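Local coordinates for protein glucose-1-phosphate thymidylyltransferase (Bacillus anthracis, PDB 4ECM) that catalyses the transfer of a thymidylyl group from dTTP to glucose-1-phosphate, giving dTDP-glucose and pyrophosphate, an early step of dTDP-L-rhamnose synthesis, at residues Y196-K201 with T220-W225. Residues are numbered along the deposited sequence; the frame is centred on the assembly and turned at random.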
ATOM      1  N   TYR A 196       3.250  -2.875 -31.147  1.00 20.85           N
ATOM      2  CA  TYR A 196       2.250  -3.134 -32.168  1.00 21.14           C
ATOM      3  C   TYR A 196       1.467  -1.874 -32.545  1.00 21.81           C
ATOM      4  O   TYR A 196       1.101  -1.069 -31.682  1.00 20.97           O
ATOM      5  CB  TYR A 196       1.263  -4.188 -31.643  1.00 21.10           C
ATOM      6  CG  TYR A 196       1.940  -5.405 -31.060  1.00 20.33           C
ATOM      7  CD1 TYR A 196       2.529  -6.357 -31.879  1.00 21.10           C
ATOM      8  CD2 TYR A 196       1.991  -5.606 -29.694  1.00 21.06           C
ATOM      9  CE1 TYR A 196       3.162  -7.465 -31.345  1.00 21.62           C
ATOM     10  CE2 TYR A 196       2.617  -6.721 -29.154  1.00 22.32           C
ATOM     11  CZ  TYR A 196       3.198  -7.640 -29.980  1.00 20.28           C
ATOM     12  OH  TYR A 196       3.829  -8.735 -29.435  1.00 22.03           O
ATOM     13  N   LEU A 197       1.219  -1.701 -33.839  1.00 21.69           N
ATOM     14  CA  LEU A 197       0.432  -0.582 -34.300  1.00 21.77           C
ATOM     15  C   LEU A 197      -0.806  -1.180 -34.945  1.00 22.15           C
ATOM     16  O   LEU A 197      -0.685  -1.971 -35.889  1.00 22.76           O
ATOM     17  CB  LEU A 197       1.215   0.328 -35.251  1.00 22.33           C
ATOM     18  CG  LEU A 197       2.508   0.951 -34.679  1.00 22.02           C
ATOM     19  CD1 LEU A 197       3.690  -0.027 -34.783  1.00 18.26           C
ATOM     20  CD2 LEU A 197       2.876   2.229 -35.371  1.00 18.98           C
ATOM     21  N   TYR A 198      -1.985  -0.829 -34.409  1.00 22.35           N
ATOM     22  CA  TYR A 198      -3.279  -1.380 -34.881  1.00 22.53           C
ATOM     23  C   TYR A 198      -4.357  -0.338 -35.181  1.00 23.54           C
ATOM     24  O   TYR A 198      -4.347   0.766 -34.625  1.00 23.27           O
ATOM     25  CB  TYR A 198      -3.903  -2.299 -33.823  1.00 22.08           C
ATOM     26  CG  TYR A 198      -3.124  -3.535 -33.442  1.00 21.13           C
ATOM     27  CD1 TYR A 198      -2.758  -4.467 -34.401  1.00 23.25           C
ATOM     28  CD2 TYR A 198      -2.832  -3.812 -32.118  1.00 21.80           C
ATOM     29  CE1 TYR A 198      -2.063  -5.614 -34.068  1.00 23.95           C
ATOM     30  CE2 TYR A 198      -2.136  -4.984 -31.758  1.00 22.83           C
ATOM     31  CZ  TYR A 198      -1.753  -5.875 -32.748  1.00 24.00           C
ATOM     32  OH  TYR A 198      -1.067  -7.030 -32.438  1.00 22.91           O
ATOM     33  N   ASP A 199      -5.282  -0.697 -36.077  1.00 23.78           N
ATOM     34  CA  ASP A 199      -6.455   0.121 -36.297  1.00 24.40           C
ATOM     35  C   ASP A 199      -7.520  -0.448 -35.349  1.00 25.28           C
ATOM     36  O   ASP A 199      -7.306  -1.475 -34.705  1.00 22.78           O
ATOM     37  CB  ASP A 199      -6.911   0.174 -37.768  1.00 26.36           C
ATOM     38  CG  ASP A 199      -7.373  -1.168 -38.327  1.00 25.38           C
ATOM     39  OD1 ASP A 199      -7.508  -2.148 -37.576  1.00 25.33           O
ATOM     40  OD2 ASP A 199      -7.612  -1.222 -39.554  1.00 25.88           O
ATOM     41  N   SER A 200      -8.670   0.207 -35.267  1.00 25.88           N
ATOM     42  CA  SER A 200      -9.704  -0.198 -34.311  1.00 27.26           C
ATOM     43  C   SER A 200     -10.373  -1.548 -34.607  1.00 27.65           C
ATOM     44  O   SER A 200     -11.149  -2.029 -33.789  1.00 29.23           O
ATOM     45  CB  SER A 200     -10.774   0.889 -34.212  1.00 28.78           C
ATOM     46  OG  SER A 200     -11.443   1.022 -35.450  1.00 28.33           O
ATOM     47  N   LYS A 201     -10.061  -2.171 -35.735  1.00 27.05           N
ATOM     48  CA  LYS A 201     -10.672  -3.448 -36.074  1.00 28.23           C
ATOM     49  C   LYS A 201     -10.160  -4.593 -35.214  1.00 28.48           C
ATOM     50  O   LYS A 201     -10.781  -5.654 -35.161  1.00 27.56           O
ATOM     51  CB  LYS A 201     -10.470  -3.778 -37.558  1.00 29.75           C
ATOM     52  CG  LYS A 201     -11.185  -2.795 -38.498  1.00 33.86           C
ATOM     53  CD  LYS A 201     -11.178  -3.276 -39.956  1.00 40.42           C
ATOM     54  CE  LYS A 201     -11.973  -2.314 -40.871  1.00 43.43           C
ATOM     55  NZ  LYS A 201     -11.859  -2.661 -42.335  1.00 44.39           N
ATOM     56  N   THR A 220       0.022 -13.131 -31.364  1.00 25.01           N
ATOM     57  CA  THR A 220       0.438 -13.660 -32.673  1.00 25.17           C
ATOM     58  C   THR A 220      -0.801 -14.015 -33.546  1.00 25.60           C
ATOM     59  O   THR A 220      -0.805 -13.769 -34.759  1.00 25.30           O
ATOM     60  CB  THR A 220       1.399 -14.848 -32.524  1.00 26.13           C
ATOM     61  OG1 THR A 220       2.666 -14.369 -32.045  1.00 25.29           O
ATOM     62  CG2 THR A 220       1.603 -15.562 -33.862  1.00 24.97           C
ATOM     63  N   ASP A 221      -1.853 -14.547 -32.927  1.00 25.52           N
ATOM     64  CA  ASP A 221      -3.090 -14.863 -33.675  1.00 26.61           C
ATOM     65  C   ASP A 221      -3.697 -13.608 -34.302  1.00 25.93           C
ATOM     66  O   ASP A 221      -4.185 -13.636 -35.442  1.00 27.19           O
ATOM     67  CB  ASP A 221      -4.111 -15.545 -32.772  1.00 27.49           C
ATOM     68  CG  ASP A 221      -3.620 -16.878 -32.248  1.00 31.38           C
ATOM     69  OD1 ASP A 221      -2.731 -17.493 -32.893  1.00 32.81           O
ATOM     70  OD2 ASP A 221      -4.122 -17.319 -31.195  1.00 39.01           O
ATOM     71  N   ILE A 222      -3.661 -12.510 -33.558  1.00 25.09           N
ATOM     72  CA  ILE A 222      -4.156 -11.230 -34.045  1.00 25.21           C
ATOM     73  C   ILE A 222      -3.311 -10.754 -35.222  1.00 25.02           C
ATOM     74  O   ILE A 222      -3.838 -10.321 -36.254  1.00 24.00           O
ATOM     75  CB  ILE A 222      -4.113 -10.164 -32.943  1.00 24.05           C
ATOM     76  CG1 ILE A 222      -5.176 -10.448 -31.889  1.00 29.67           C
ATOM     77  CG2 ILE A 222      -4.309  -8.757 -33.526  1.00 24.32           C
ATOM     78  CD1 ILE A 222      -5.029  -9.563 -30.638  1.00 32.58           C
ATOM     79  N   ASN A 223      -1.993 -10.830 -35.069  1.00 25.10           N
ATOM     80  CA  ASN A 223      -1.099 -10.413 -36.147  1.00 25.55           C
ATOM     81  C   ASN A 223      -1.308 -11.266 -37.411  1.00 25.62           C
ATOM     82  O   ASN A 223      -1.318 -10.728 -38.521  1.00 26.04           O
ATOM     83  CB  ASN A 223       0.345 -10.372 -35.649  1.00 24.37           C
ATOM     84  CG  ASN A 223       0.527  -9.335 -34.551  1.00 27.16           C
ATOM     85  OD1 ASN A 223      -0.181  -8.326 -34.549  1.00 25.84           O
ATOM     86  ND2 ASN A 223       1.462  -9.568 -33.614  1.00 23.61           N
ATOM     87  N   ASN A 224      -1.526 -12.568 -37.241  1.00 25.96           N
ATOM     88  CA  ASN A 224      -1.797 -13.444 -38.387  1.00 27.89           C
ATOM     89  C   ASN A 224      -3.163 -13.140 -39.057  1.00 29.06           C
ATOM     90  O   ASN A 224      -3.302 -13.285 -40.269  1.00 30.59           O
ATOM     91  CB  ASN A 224      -1.691 -14.934 -37.998  1.00 29.06           C
ATOM     92  CG  ASN A 224      -0.240 -15.440 -37.951  1.00 29.04           C
ATOM     93  OD1 ASN A 224       0.583 -15.036 -38.763  1.00 29.57           O
ATOM     94  ND2 ASN A 224       0.051 -16.361 -37.028  1.00 26.43           N
ATOM     95  N   TRP A 225      -4.159 -12.724 -38.268  1.00 29.42           N
ATOM     96  CA  TRP A 225      -5.485 -12.360 -38.800  1.00 29.64           C
ATOM     97  C   TRP A 225      -5.324 -11.181 -39.746  1.00 28.77           C
ATOM     98  O   TRP A 225      -5.799 -11.212 -40.883  1.00 30.60           O
ATOM     99  CB  TRP A 225      -6.474 -12.042 -37.654  1.00 30.31           C
ATOM    100  CG  TRP A 225      -7.808 -11.486 -38.097  1.00 35.08           C
ATOM    101  CD1 TRP A 225      -8.819 -12.169 -38.718  1.00 36.59           C
ATOM    102  CD2 TRP A 225      -8.286 -10.130 -37.921  1.00 39.13           C
ATOM    103  NE1 TRP A 225      -9.876 -11.325 -38.958  1.00 39.89           N
ATOM    104  CE2 TRP A 225      -9.582 -10.071 -38.482  1.00 39.43           C
ATOM    105  CE3 TRP A 225      -7.739  -8.960 -37.351  1.00 37.21           C
ATOM    106  CZ2 TRP A 225     -10.354  -8.885 -38.487  1.00 39.82           C
ATOM    107  CZ3 TRP A 225      -8.499  -7.787 -37.362  1.00 37.38           C
ATOM    108  CH2 TRP A 225      -9.793  -7.761 -37.939  1.00 39.01           C
TER
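N223, on the helix 219-228, reaches across to the tyrosines Y196 and Y198 at the end of strand 190-198. Its CB starts off to one side of the strand, and chi1 of -63°, with CG anti to the carbonyl carbon, carries the amide to the helix-side ends of the two rings. From CG the group divides. OD1 accepts the hydrogen bond of Y198 OH (2.6 Å) and lies at the edge of that ring, in its plane. Ring and amide are nearly coplanar, 28° apart; the hydroxyl meets the C=O at 127°, somewhat tilted from the carbonyl plane. ND2 lies obliquely beside the Y196 ring, 3.5 Å from Y196 CE1. Beside the amide, I222 CG2 packs 3.9 Å from Y198 CE1. Farther along, W225 brings CH2 to within 3.6 Å of K201 O, while the K201 chain leads away to a salt bridge with E151. D199 OD1 accepts from K201 N, above the carboxylate plane, capping the turn into helix 202-206, and is also hydrogen-bonded to Y226 OH. The strand belongs to the central mixed sheet of the nucleotidyltransferase fold, and the helix packs on it beside the sugar-nucleotide pocket: T220 touches the bound dTDP-glucose, and the Y196 side chain lies about 4 Å from it.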